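PDB 5U31: CRISPR-associated endonuclease Cas12b from Alicyclobacillus acidoterrestris, which uses a guide RNA to recognise PAM-bearing DNA of invading genetic elements and cleaves it with a RuvC nuclease that works best with divalent metal ions. Local coordinates for residues A32-Y37 and Q223-R228; R78-E83 and L191-T196; I121-L126 and W217-F222. The protein carries 3 engineered substitutions. All coordinates share one frame; numbering follows the deposited sequence.

Contact 1: A32-Y37 and Q223-R228; sequences AGVRYY and QQAIER. With SO4 (sulfate ion), chain F; nucleotides of chain C.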
loop_
_atom_site.group_PDB
_atom_site.type_symbol
_atom_site.label_atom_id
_atom_site.label_comp_id
_atom_site.label_asym_id
_atom_site.label_seq_id
_atom_site.Cartn_x
_atom_site.Cartn_y
_atom_site.Cartn_z
ATOM N N ALA A 32 4.111 17.357 -27.481
ATOM C CA ALA A 32 5.220 18.160 -27.986
ATOM C C ALA A 32 5.200 19.549 -27.372
ATOM O O ALA A 32 6.249 20.085 -26.995
ATOM C CB ALA A 32 5.161 18.248 -29.506
ATOM N N GLY A 33 4.010 20.139 -27.249
ATOM C CA GLY A 33 3.910 21.465 -26.664
ATOM C C GLY A 33 4.364 21.492 -25.220
ATOM O O GLY A 33 5.119 22.375 -24.808
ATOM N N VAL A 34 3.913 20.515 -24.431
ATOM C CA VAL A 34 4.324 20.449 -23.031
ATOM C C VAL A 34 5.828 20.230 -22.928
ATOM O O VAL A 34 6.506 20.853 -22.102
ATOM C CB VAL A 34 3.539 19.350 -22.290
ATOM C CG1 VAL A 34 4.134 19.126 -20.912
ATOM C CG2 VAL A 34 2.085 19.736 -22.168
ATOM N N ARG A 35 6.377 19.355 -23.774
ATOM C CA ARG A 35 7.819 19.135 -23.762
ATOM C C ARG A 35 8.574 20.413 -24.110
ATOM O O ARG A 35 9.611 20.711 -23.507
ATOM C CB ARG A 35 8.185 18.009 -24.729
ATOM C CG ARG A 35 9.631 17.564 -24.652
ATOM C CD ARG A 35 9.897 16.431 -25.628
ATOM N NE ARG A 35 11.247 15.886 -25.508
ATOM C CZ ARG A 35 11.544 14.760 -24.866
ATOM N NH1 ARG A 35 10.585 14.053 -24.280
ATOM N NH2 ARG A 35 12.801 14.337 -24.808
ATOM N N TYR A 36 8.058 21.186 -25.070
ATOM C CA TYR A 36 8.722 22.424 -25.469
ATOM C C TYR A 36 8.818 23.397 -24.300
ATOM O O TYR A 36 9.888 23.950 -24.024
ATOM C CB TYR A 36 7.988 23.063 -26.656
ATOM C CG TYR A 36 8.376 24.501 -26.898
ATOM C CD1 TYR A 36 7.520 25.539 -26.552
ATOM C CD2 TYR A 36 9.612 24.825 -27.443
ATOM C CE1 TYR A 36 7.880 26.859 -26.757
ATOM C CE2 TYR A 36 9.981 26.140 -27.649
ATOM C CZ TYR A 36 9.111 27.150 -27.304
ATOM O OH TYR A 36 9.473 28.457 -27.506
ATOM N N TYR A 37 7.706 23.613 -23.591
ATOM C CA TYR A 37 7.711 24.569 -22.490
ATOM C C TYR A 37 8.463 24.019 -21.285
ATOM O O TYR A 37 9.157 24.766 -20.584
ATOM C CB TYR A 37 6.281 24.937 -22.102
ATOM C CG TYR A 37 5.549 25.735 -23.149
ATOM C CD1 TYR A 37 5.936 27.032 -23.464
ATOM C CD2 TYR A 37 4.455 25.202 -23.811
ATOM C CE1 TYR A 37 5.255 27.771 -24.426
ATOM C CE2 TYR A 37 3.768 25.930 -24.769
ATOM C CZ TYR A 37 4.173 27.209 -25.074
ATOM O OH TYR A 37 3.486 27.918 -26.030
ATOM N N GLN A 223 0.113 25.116 -18.843
ATOM C CA GLN A 223 -0.211 24.752 -17.468
ATOM C C GLN A 223 0.372 23.394 -17.102
ATOM O O GLN A 223 0.936 23.225 -16.016
ATOM C CB GLN A 223 -1.722 24.746 -17.248
ATOM C CG GLN A 223 -2.091 24.364 -15.828
ATOM C CD GLN A 223 -3.578 24.375 -15.565
ATOM O OE1 GLN A 223 -4.351 24.986 -16.306
ATOM N NE2 GLN A 223 -3.990 23.687 -14.503
ATOM N N GLN A 224 0.259 22.413 -18.000
ATOM C CA GLN A 224 0.747 21.077 -17.689
ATOM C C GLN A 224 2.264 21.031 -17.582
ATOM O O GLN A 224 2.804 20.099 -16.975
ATOM C CB GLN A 224 0.246 20.079 -18.734
ATOM C CG GLN A 224 -1.247 19.807 -18.615
ATOM C CD GLN A 224 -1.707 18.617 -19.430
ATOM O OE1 GLN A 224 -1.394 17.471 -19.109
ATOM N NE2 GLN A 224 -2.463 18.881 -20.488
ATOM N N ALA A 225 2.957 22.022 -18.145
ATOM C CA ALA A 225 4.399 22.124 -17.971
ATOM C C ALA A 225 4.746 22.731 -16.620
ATOM O O ALA A 225 5.700 22.299 -15.964
ATOM C CB ALA A 225 5.003 22.953 -19.103
ATOM N N ILE A 226 3.983 23.740 -16.200
ATOM C CA ILE A 226 4.152 24.312 -14.871
ATOM C C ILE A 226 3.897 23.257 -13.802
ATOM O O ILE A 226 4.652 23.142 -12.827
ATOM C CB ILE A 226 3.222 25.529 -14.705
ATOM C CG1 ILE A 226 3.555 26.610 -15.736
ATOM C CG2 ILE A 226 3.336 26.094 -13.315
ATOM C CD1 ILE A 226 4.876 27.305 -15.499
ATOM N N GLU A 227 2.839 22.461 -13.976
ATOM C CA GLU A 227 2.472 21.457 -12.982
ATOM C C GLU A 227 3.615 20.488 -12.718
ATOM O O GLU A 227 4.065 20.329 -11.576
ATOM C CB GLU A 227 1.238 20.694 -13.446
ATOM C CG GLU A 227 0.015 21.535 -13.577
ATOM C CD GLU A 227 -1.076 20.791 -14.292
ATOM O OE1 GLU A 227 -2.077 21.420 -14.696
ATOM O OE2 GLU A 227 -0.923 19.564 -14.445
ATOM N N ARG A 228 4.093 19.817 -13.766
ATOM C CA ARG A 228 5.136 18.820 -13.579
ATOM C C ARG A 228 6.417 19.454 -13.071
ATOM O O ARG A 228 7.201 18.803 -12.371
ATOM C CB ARG A 228 5.380 18.071 -14.888
ATOM C CG ARG A 228 6.013 18.908 -15.965
ATOM C CD ARG A 228 6.038 18.178 -17.287
ATOM N NE ARG A 228 6.799 16.935 -17.230
ATOM C CZ ARG A 228 6.284 15.731 -17.453
ATOM N NH1 ARG A 228 5.001 15.600 -17.760
ATOM N NH2 ARG A 228 7.055 14.656 -17.379
HETATM S S SO4 F . 13.220 28.648 -29.194
HETATM O O1 SO4 F . 13.819 27.577 -28.401
HETATM O O2 SO4 F . 14.281 29.559 -29.618
HETATM O O3 SO4 F . 12.553 28.071 -30.358
HETATM O O4 SO4 F . 12.246 29.394 -28.402
ATOM P P DT C 19 -1.585 22.506 -8.568
ATOM O OP1 DT C 19 -1.551 23.912 -9.011
ATOM O OP2 DT C 19 -1.963 22.219 -7.165
ATOM O "O5'" DT C 19 -2.529 21.567 -9.474
ATOM C "C5'" DT C 19 -2.466 21.652 -10.879
ATOM C "C4'" DT C 19 -3.001 20.396 -11.564
ATOM O "O4'" DT C 19 -2.604 19.201 -10.866
ATOM C "C3'" DT C 19 -4.502 20.256 -11.642
ATOM O "O3'" DT C 19 -5.032 21.135 -12.624
ATOM C "C2'" DT C 19 -4.613 18.799 -12.077
ATOM C "C1'" DT C 19 -3.458 18.146 -11.297
ATOM N N1 DT C 19 -3.926 17.384 -10.112
ATOM C C2 DT C 19 -4.443 16.121 -10.287
ATOM O O2 DT C 19 -4.524 15.574 -11.375
ATOM N N3 DT C 19 -4.857 15.511 -9.134
ATOM C C4 DT C 19 -4.811 16.026 -7.855
ATOM O O4 DT C 19 -5.210 15.399 -6.884
ATOM C C5 DT C 19 -4.265 17.355 -7.742
ATOM C C7 DT C 19 -4.165 18.019 -6.403
ATOM C C6 DT C 19 -3.858 17.965 -8.863
#
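Val34 spreads its two methyls over helix 223-228: CG2 lies 3.9 Å from Gln224 CB, while CG1 reaches forward to Arg228 CD at 4.2 Å. The fork opens this way because CG1 stands anti to the backbone N (chi1 170°), which leaves CG2 beside that nitrogen. Between the two touches sits Ala225, whose CB rests 3.8 Å from Tyr37 CB and faces the backbone carbonyl of Val34. With an alanine at the crossing, the segment axes come within 8.5 Å at -54°, and the two segments meet through apolar atoms and the Val34 carbonyl.

The polar ends find partners beyond the two segments. The amide of Gln224 donates to Asp220 and to the Trp392 carbonyl, and Arg228 to the carbonyl of Thr382. The Tyr37 ring leads away from helix 223-228, and Tyr36 OH donates to SO4 O4 at 3.1 Å. On the far flank of helix 223-228, Glu227 lies along the deoxyribose of DT19 of chain C, its CD 3.4 Å from C4', and is paired with Arg394; Gln223 binds a DNA phosphate. This is helix-on-helix packing of the REC1 domain, with one helix backing the bound DNA.

Contact 2: R78-E83 and L191-T196; sequences RARQVE and LMRVYT. With SO4 (sulfate ion), chain F.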
loop_
_atom_site.group_PDB
_atom_site.type_symbol
_atom_site.label_atom_id
_atom_site.label_comp_id
_atom_site.label_asym_id
_atom_site.label_seq_id
_atom_site.Cartn_x
_atom_site.Cartn_y
_atom_site.Cartn_z
ATOM N N ARG A 78 20.160 34.912 -26.827
ATOM C CA ARG A 78 20.829 35.759 -27.808
ATOM C C ARG A 78 20.152 35.654 -29.164
ATOM O O ARG A 78 19.961 36.662 -29.856
ATOM C CB ARG A 78 22.304 35.380 -27.930
ATOM C CG ARG A 78 23.133 35.588 -26.677
ATOM C CD ARG A 78 23.090 37.010 -26.190
ATOM N NE ARG A 78 23.992 37.205 -25.060
ATOM C CZ ARG A 78 24.084 38.334 -24.366
ATOM N NH1 ARG A 78 24.932 38.428 -23.352
ATOM N NH2 ARG A 78 23.320 39.367 -24.686
ATOM N N ALA A 79 19.785 34.435 -29.561
ATOM C CA ALA A 79 19.100 34.239 -30.831
ATOM C C ALA A 79 17.715 34.862 -30.817
ATOM O O ALA A 79 17.233 35.317 -31.859
ATOM C CB ALA A 79 19.015 32.748 -31.148
ATOM N N ARG A 80 17.065 34.896 -29.653
ATOM C CA ARG A 80 15.766 35.548 -29.547
ATOM C C ARG A 80 15.892 37.062 -29.678
ATOM O O ARG A 80 15.065 37.703 -30.336
ATOM C CB ARG A 80 15.100 35.164 -28.225
ATOM C CG ARG A 80 13.797 35.888 -27.932
ATOM C CD ARG A 80 12.835 35.807 -29.101
ATOM N NE ARG A 80 12.355 34.453 -29.334
ATOM C CZ ARG A 80 11.358 34.159 -30.156
ATOM N NH1 ARG A 80 10.737 35.127 -30.812
ATOM N NH2 ARG A 80 10.977 32.900 -30.313
ATOM N N GLN A 81 16.914 37.653 -29.054
ATOM C CA GLN A 81 17.154 39.080 -29.234
ATOM C C GLN A 81 17.301 39.420 -30.710
ATOM O O GLN A 81 16.782 40.441 -31.176
ATOM C CB GLN A 81 18.396 39.512 -28.456
ATOM C CG GLN A 81 18.266 39.390 -26.947
ATOM C CD GLN A 81 19.541 39.768 -26.211
ATOM O OE1 GLN A 81 20.645 39.451 -26.647
ATOM N NE2 GLN A 81 19.390 40.457 -25.091
ATOM N N VAL A 82 17.993 38.562 -31.463
ATOM C CA VAL A 82 18.156 38.775 -32.898
ATOM C C VAL A 82 16.816 38.644 -33.612
ATOM O O VAL A 82 16.494 39.432 -34.510
ATOM C CB VAL A 82 19.203 37.793 -33.457
ATOM C CG1 VAL A 82 19.236 37.832 -34.973
ATOM C CG2 VAL A 82 20.570 38.103 -32.888
ATOM N N GLU A 83 16.009 37.659 -33.213
ATOM C CA GLU A 83 14.716 37.448 -33.853
ATOM C C GLU A 83 13.767 38.604 -33.570
ATOM O O GLU A 83 13.016 39.029 -34.454
ATOM C CB GLU A 83 14.112 36.130 -33.377
ATOM C CG GLU A 83 13.314 35.394 -34.429
ATOM C CD GLU A 83 12.715 34.110 -33.898
ATOM O OE1 GLU A 83 11.471 34.015 -33.829
ATOM O OE2 GLU A 83 13.488 33.197 -33.538
ATOM N N LEU A 191 9.643 35.986 -25.057
ATOM C CA LEU A 191 10.705 35.069 -24.660
ATOM C C LEU A 191 10.580 33.756 -25.417
ATOM O O LEU A 191 11.530 33.308 -26.068
ATOM C CB LEU A 191 10.652 34.820 -23.152
ATOM C CG LEU A 191 11.927 34.509 -22.355
ATOM C CD1 LEU A 191 11.625 33.484 -21.276
ATOM C CD2 LEU A 191 13.090 34.051 -23.220
HETATM N N MSE A 192 9.404 33.142 -25.355
HETATM C CA MSE A 192 9.159 31.843 -25.953
HETATM C C MSE A 192 8.224 31.960 -27.136
HETATM O O MSE A 192 7.740 33.043 -27.456
HETATM C CB MSE A 192 8.556 30.893 -24.926
HETATM C CG MSE A 192 9.361 30.758 -23.662
HETATM SE SE MSE A 192 8.266 30.023 -22.235
HETATM C CE MSE A 192 9.607 29.955 -20.831
ATOM N N ARG A 193 7.949 30.831 -27.771
ATOM C CA ARG A 193 7.048 30.795 -28.906
ATOM C C ARG A 193 5.681 30.295 -28.468
ATOM O O ARG A 193 5.546 29.581 -27.472
ATOM C CB ARG A 193 7.609 29.900 -30.010
ATOM C CG ARG A 193 9.112 30.039 -30.169
ATOM C CD ARG A 193 9.647 29.238 -31.331
ATOM N NE ARG A 193 9.928 30.110 -32.461
ATOM C CZ ARG A 193 11.095 30.710 -32.658
ATOM N NH1 ARG A 193 12.088 30.516 -31.803
ATOM N NH2 ARG A 193 11.270 31.494 -33.710
ATOM N N VAL A 194 4.657 30.703 -29.208
ATOM C CA VAL A 194 3.355 30.061 -29.106
ATOM C C VAL A 194 3.434 28.783 -29.931
ATOM O O VAL A 194 3.561 28.837 -31.156
ATOM C CB VAL A 194 2.228 30.975 -29.588
ATOM C CG1 VAL A 194 0.914 30.243 -29.527
ATOM C CG2 VAL A 194 2.175 32.222 -28.729
ATOM N N TYR A 195 3.382 27.633 -29.254
ATOM C CA TYR A 195 3.625 26.356 -29.917
ATOM C C TYR A 195 2.750 26.180 -31.152
ATOM O O TYR A 195 3.235 25.776 -32.214
ATOM C CB TYR A 195 3.398 25.195 -28.949
ATOM C CG TYR A 195 3.511 23.862 -29.650
ATOM C CD1 TYR A 195 2.388 23.227 -30.167
ATOM C CD2 TYR A 195 4.746 23.258 -29.835
ATOM C CE1 TYR A 195 2.492 22.031 -30.829
ATOM C CE2 TYR A 195 4.856 22.053 -30.496
ATOM C CZ TYR A 195 3.726 21.444 -30.991
ATOM O OH TYR A 195 3.828 20.242 -31.652
ATOM N N THR A 196 1.449 26.447 -31.026
ATOM C CA THR A 196 0.571 26.266 -32.177
ATOM C C THR A 196 0.935 27.218 -33.305
ATOM O O THR A 196 0.833 26.852 -34.480
ATOM C CB THR A 196 -0.898 26.447 -31.787
ATOM O OG1 THR A 196 -1.083 27.717 -31.149
ATOM C CG2 THR A 196 -1.342 25.338 -30.853
HETATM S S SO4 F . 13.220 28.648 -29.194
HETATM O O1 SO4 F . 13.819 27.577 -28.401
HETATM O O2 SO4 F . 14.281 29.559 -29.618
HETATM O O3 SO4 F . 12.553 28.071 -30.358
HETATM O O4 SO4 F . 12.246 29.394 -28.402
#
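Arg193 NH2 donates to Glu83 OE2 at 2.8 Å with an angle of 156° at the hydrogen, meeting the oxygen on its syn side and somewhat out of the carboxylate plane. The two side chains are roughly perpendicular, and this salt-bridged hydrogen bond ties the last turn of helix 66-83 to the loop. Glu83 is shared: its OE1 lies 3.3 Å from Arg80 NH1, well out of that guanidinium plane, an attraction of charges without a directed N-H.

Arg80 folds back at chi2 and chi3, which brings its guanidinium up to the loop backbone. Its NE comes within 3.6 Å of Leu191 O, an approach too loose to count as a hydrogen bond, and its NH2 stands 3.0 Å above the Arg193 guanidinium plane, displaced toward the rim. The two planes are turned 47° apart. Glu83 and a sulfate ion probably offset the positive charge gathered here. Together Arg80, Glu83 and Arg193 form a salt-bridge network between a helix and a non-regular segment of the REC1 domain.

The bend of Arg193 at chi3 (103°) turns its guanidinium so that NH1 donates to SO4 O3 at 2.9 Å, with the ion at the guanidinium edge. Trp40 NE1 also binds this sulfate, which probably came from the crystallisation liquor. Behind the charged group, Leu191 points away from helix 66-83 and packs on Trp40 and Leu103, and Met192, present as selenomethionine, also reaches Trp40. The backbone of Met192 is hydrogen-bonded to Leu129.

Contact 3: I121-L126 and W217-F222; sequences IARKFL and WDRDMF. With nucleotides of chain D.
Leu126 and Phe222 run antiparallel alongside one another, and the branch that meets the ring is CD1, which lies over one face with 4.0 Å to the Phe222 ring centroid, a CH-pi contact. In Phe222, CG stands anti to the backbone N (chi1 -167°), which sends the ring across to helix 121-126. Ala122 CB approaches the same ring obliquely, 3.6 Å from Phe222 CD2. The other branch of Leu126 turns to the opposing backbone, where CD2 rests 3.6 Å from Asp218 O and also touches Arg219.

Beside this apolar patch, two arginine side chains lie roughly perpendicular with their guanidinium planes only 17° apart. The overlap is not plane on plane: Arg219 CD sits 3.4 Å above the Arg123 guanidinium plane, toward its rim. Their charged ends reach for DNA. Arg123, bent at chi2, makes a weak hydrogen bond from NH1 to O4 of DT6 of chain D at 2.9 Å, while its CD lies 3.5 Å from O4 of DT7 of chain D. C8 of DG5 of chain D lies over one face of the Arg219 guanidinium. Arg123 belongs to the region that binds the PAM, and Asn401, another PAM-binding residue, touches it.

The segment axes approach to 9.6 Å, their directions 124° apart. Helix 17-45 closes over the apolar patch with Tyr37, which meets Phe222 edge-to-face and touches Leu126, whereas Phe125 turns its ring into helix 93-107, among Leu103, Leu106 and Leu107.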
loop_
_atom_site.group_PDB
_atom_site.type_symbol
_atom_site.label_atom_id
_atom_site.label_comp_id
_atom_site.label_asym_id
_atom_site.label_seq_id
_atom_site.Cartn_x
_atom_site.Cartn_y
_atom_site.Cartn_z
ATOM N N ILE A 121 -0.420 30.752 -12.346
ATOM C CA ILE A 121 0.898 31.131 -12.851
ATOM C C ILE A 121 0.943 30.986 -14.364
ATOM O O ILE A 121 1.462 31.860 -15.068
ATOM C CB ILE A 121 2.005 30.305 -12.168
ATOM C CG1 ILE A 121 2.131 30.691 -10.700
ATOM C CG2 ILE A 121 3.343 30.545 -12.844
ATOM C CD1 ILE A 121 2.677 32.076 -10.506
ATOM N N ALA A 122 0.391 29.891 -14.893
ATOM C CA ALA A 122 0.357 29.707 -16.339
ATOM C C ALA A 122 -0.523 30.755 -17.014
ATOM O O ALA A 122 -0.175 31.259 -18.087
ATOM C CB ALA A 122 -0.127 28.300 -16.678
ATOM N N ARG A 123 -1.668 31.088 -16.412
ATOM C CA ARG A 123 -2.502 32.152 -16.966
ATOM C C ARG A 123 -1.774 33.487 -16.950
ATOM O O ARG A 123 -1.957 34.316 -17.847
ATOM C CB ARG A 123 -3.805 32.284 -16.178
ATOM C CG ARG A 123 -4.828 31.233 -16.459
ATOM C CD ARG A 123 -5.625 31.573 -17.672
ATOM N NE ARG A 123 -6.237 30.375 -18.219
ATOM C CZ ARG A 123 -6.963 30.362 -19.324
ATOM N NH1 ARG A 123 -7.166 31.495 -19.976
ATOM N NH2 ARG A 123 -7.486 29.228 -19.766
ATOM N N LYS A 124 -0.956 33.721 -15.929
ATOM C CA LYS A 124 -0.401 35.050 -15.743
ATOM C C LYS A 124 0.711 35.331 -16.738
ATOM O O LYS A 124 0.892 36.481 -17.151
ATOM C CB LYS A 124 0.095 35.194 -14.303
ATOM C CG LYS A 124 0.558 36.574 -13.902
ATOM C CD LYS A 124 0.944 36.574 -12.431
ATOM C CE LYS A 124 1.436 37.936 -11.984
ATOM N NZ LYS A 124 1.861 37.934 -10.562
ATOM N N PHE A 125 1.436 34.296 -17.169
ATOM C CA PHE A 125 2.712 34.493 -17.839
ATOM C C PHE A 125 2.749 34.084 -19.304
ATOM O O PHE A 125 3.607 34.590 -20.035
ATOM C CB PHE A 125 3.816 33.724 -17.099
ATOM C CG PHE A 125 4.309 34.412 -15.862
ATOM C CD1 PHE A 125 3.794 34.086 -14.618
ATOM C CD2 PHE A 125 5.293 35.381 -15.942
ATOM C CE1 PHE A 125 4.251 34.718 -13.477
ATOM C CE2 PHE A 125 5.753 36.019 -14.807
ATOM C CZ PHE A 125 5.231 35.687 -13.571
ATOM N N LEU A 126 1.871 33.187 -19.755
ATOM C CA LEU A 126 2.010 32.672 -21.115
ATOM C C LEU A 126 1.957 33.799 -22.137
ATOM O O LEU A 126 2.807 33.881 -23.032
ATOM C CB LEU A 126 0.934 31.626 -21.411
ATOM C CG LEU A 126 1.058 31.009 -22.808
ATOM C CD1 LEU A 126 2.459 30.478 -23.016
ATOM C CD2 LEU A 126 0.051 29.901 -23.016
ATOM N N TRP A 217 -5.214 25.542 -26.954
ATOM C CA TRP A 217 -4.335 24.381 -26.895
ATOM C C TRP A 217 -3.010 24.740 -26.237
ATOM O O TRP A 217 -2.472 23.960 -25.445
ATOM C CB TRP A 217 -4.115 23.821 -28.300
ATOM C CG TRP A 217 -5.376 23.735 -29.115
ATOM C CD1 TRP A 217 -5.784 24.602 -30.085
ATOM C CD2 TRP A 217 -6.398 22.737 -29.015
ATOM N NE1 TRP A 217 -6.993 24.204 -30.600
ATOM C CE2 TRP A 217 -7.391 23.060 -29.961
ATOM C CE3 TRP A 217 -6.570 21.600 -28.220
ATOM C CZ2 TRP A 217 -8.535 22.286 -30.136
ATOM C CZ3 TRP A 217 -7.707 20.834 -28.392
ATOM C CH2 TRP A 217 -8.675 21.179 -29.344
ATOM N N ASP A 218 -2.481 25.932 -26.536
ATOM C CA ASP A 218 -1.241 26.383 -25.904
ATOM C C ASP A 218 -1.424 26.609 -24.408
ATOM O O ASP A 218 -0.502 26.371 -23.618
ATOM C CB ASP A 218 -0.743 27.673 -26.552
ATOM C CG ASP A 218 -0.624 27.572 -28.047
ATOM O OD1 ASP A 218 -1.491 28.126 -28.753
ATOM O OD2 ASP A 218 0.342 26.943 -28.517
ATOM N N ARG A 219 -2.595 27.100 -24.003
ATOM C CA ARG A 219 -2.810 27.375 -22.590
ATOM C C ARG A 219 -2.897 26.089 -21.784
ATOM O O ARG A 219 -2.461 26.053 -20.628
ATOM C CB ARG A 219 -4.062 28.229 -22.416
ATOM C CG ARG A 219 -3.893 29.619 -23.002
ATOM C CD ARG A 219 -4.707 30.657 -22.260
ATOM N NE ARG A 219 -4.040 31.956 -22.239
ATOM C CZ ARG A 219 -4.060 32.820 -23.247
ATOM N NH1 ARG A 219 -4.711 32.522 -24.364
ATOM N NH2 ARG A 219 -3.431 33.979 -23.144
ATOM N N ASP A 220 -3.435 25.023 -22.384
ATOM C CA ASP A 220 -3.386 23.704 -21.763
ATOM C C ASP A 220 -1.949 23.205 -21.659
ATOM O O ASP A 220 -1.494 22.800 -20.583
ATOM C CB ASP A 220 -4.248 22.730 -22.567
ATOM C CG ASP A 220 -4.195 21.308 -22.034
ATOM O OD1 ASP A 220 -3.853 21.111 -20.847
ATOM O OD2 ASP A 220 -4.503 20.380 -22.812
HETATM N N MSE A 221 -1.217 23.240 -22.766
HETATM C CA MSE A 221 0.169 22.800 -22.782
HETATM C C MSE A 221 1.022 23.493 -21.730
HETATM O O MSE A 221 1.840 22.858 -21.077
HETATM C CB MSE A 221 0.772 23.041 -24.154
HETATM C CG MSE A 221 0.109 22.271 -25.252
HETATM SE SE MSE A 221 0.581 23.060 -26.949
HETATM C CE MSE A 221 -0.432 21.891 -28.125
ATOM N N PHE A 222 0.827 24.801 -21.568
ATOM C CA PHE A 222 1.688 25.557 -20.669
ATOM C C PHE A 222 1.393 25.230 -19.210
ATOM O O PHE A 222 2.322 25.072 -18.408
ATOM C CB PHE A 222 1.536 27.051 -20.932
ATOM C CG PHE A 222 2.594 27.885 -20.282
ATOM C CD1 PHE A 222 3.920 27.772 -20.666
ATOM C CD2 PHE A 222 2.263 28.785 -19.288
ATOM C CE1 PHE A 222 4.895 28.536 -20.069
ATOM C CE2 PHE A 222 3.238 29.558 -18.685
ATOM C CZ PHE A 222 4.554 29.433 -19.078
ATOM P P DT D 6 -2.768 40.492 -22.244
ATOM O OP1 DT D 6 -2.394 41.902 -22.494
ATOM O OP2 DT D 6 -1.750 39.409 -22.191
ATOM O "O5'" DT D 6 -3.582 40.422 -20.869
ATOM C "C5'" DT D 6 -4.560 41.387 -20.578
ATOM C "C4'" DT D 6 -5.304 41.012 -19.317
ATOM O "O4'" DT D 6 -6.111 39.851 -19.555
ATOM C "C3'" DT D 6 -4.417 40.615 -18.148
ATOM O "O3'" DT D 6 -4.154 41.736 -17.336
ATOM C "C2'" DT D 6 -5.246 39.558 -17.396
ATOM C "C1'" DT D 6 -6.459 39.334 -18.301
ATOM N N1 DT D 6 -6.837 37.909 -18.442
ATOM C C2 DT D 6 -8.021 37.486 -17.896
ATOM O O2 DT D 6 -8.786 38.233 -17.313
ATOM N N3 DT D 6 -8.288 36.154 -18.061
ATOM C C4 DT D 6 -7.501 35.220 -18.702
ATOM O O4 DT D 6 -7.832 34.042 -18.799
ATOM C C5 DT D 6 -6.261 35.728 -19.248
ATOM C C7 DT D 6 -5.318 34.808 -19.964
ATOM C C6 DT D 6 -5.993 37.035 -19.095
ATOM P P DT D 7 -3.241 41.585 -16.023
ATOM O OP1 DT D 7 -2.754 42.940 -15.675
ATOM O OP2 DT D 7 -2.271 40.487 -16.247
ATOM O "O5'" DT D 7 -4.277 41.146 -14.891
ATOM C "C5'" DT D 7 -5.270 42.050 -14.470
ATOM C "C4'" DT D 7 -6.206 41.387 -13.490
ATOM O "O4'" DT D 7 -6.803 40.219 -14.116
ATOM C "C3'" DT D 7 -5.539 40.884 -12.199
ATOM O "O3'" DT D 7 -6.361 41.210 -11.079
ATOM C "C2'" DT D 7 -5.468 39.377 -12.425
ATOM C "C1'" DT D 7 -6.743 39.149 -13.211
ATOM N N1 DT D 7 -6.753 37.870 -13.962
ATOM C C2 DT D 7 -7.840 37.035 -13.850
ATOM O O2 DT D 7 -8.816 37.294 -13.168
ATOM N N3 DT D 7 -7.746 35.876 -14.566
ATOM C C4 DT D 7 -6.696 35.475 -15.366
ATOM O O4 DT D 7 -6.704 34.413 -15.968
ATOM C C5 DT D 7 -5.588 36.392 -15.442
ATOM C C7 DT D 7 -4.390 36.054 -16.276
ATOM C C6 DT D 7 -5.664 37.530 -14.737
ATOM P P DG D 5 -5.108 35.450 -26.580
ATOM O OP1 DG D 5 -3.931 35.676 -27.449
ATOM O OP2 DG D 5 -5.215 34.208 -25.786
ATOM O "O5'" DG D 5 -5.172 36.656 -25.554
ATOM C "C5'" DG D 5 -5.005 37.964 -26.011
ATOM C "C4'" DG D 5 -5.202 38.931 -24.874
ATOM O "O4'" DG D 5 -6.459 38.642 -24.214
ATOM C "C3'" DG D 5 -4.134 38.875 -23.793
ATOM O "O3'" DG D 5 -3.871 40.185 -23.366
ATOM C "C2'" DG D 5 -4.795 38.040 -22.695
ATOM C "C1'" DG D 5 -6.250 38.449 -22.837
ATOM N N9 DG D 5 -7.203 37.437 -22.381
ATOM C C8 DG D 5 -7.179 36.094 -22.657
ATOM N N7 DG D 5 -8.170 35.436 -22.121
ATOM C C5 DG D 5 -8.903 36.406 -21.456
ATOM C C6 DG D 5 -10.089 36.286 -20.695
ATOM O O6 DG D 5 -10.751 35.263 -20.451
ATOM N N1 DG D 5 -10.501 37.516 -20.192
ATOM C C2 DG D 5 -9.854 38.707 -20.399
ATOM N N2 DG D 5 -10.404 39.788 -19.830
ATOM N N3 DG D 5 -8.743 38.831 -21.110
ATOM C C4 DG D 5 -8.326 37.643 -21.606
#

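Overall arrangement
Contacts 1 and 3 share helix 216-257, and their centres lie about 9 Å apart; its residues 217-222 meet helix 118-130 and the following 223-228 meet helix 17-45. Both are buried and apolar at heart, with polar groups sent to nucleic acid: DNA of chain C in contact 1, thymines of chain D, probably of the PAM, in contact 3. Contact 2 is further from the chain's centre, mostly buried but with an exposed rim at Glu83, and relies on charge. Its loop nevertheless reaches the other two: Tyr36 OH and Tyr37 OH of contact 1 probably hydrogen-bond to the Arg193 backbone, and Thr196 probably bonds to Asp218 of contact 3. One sulfate touches contacts 1 and 2.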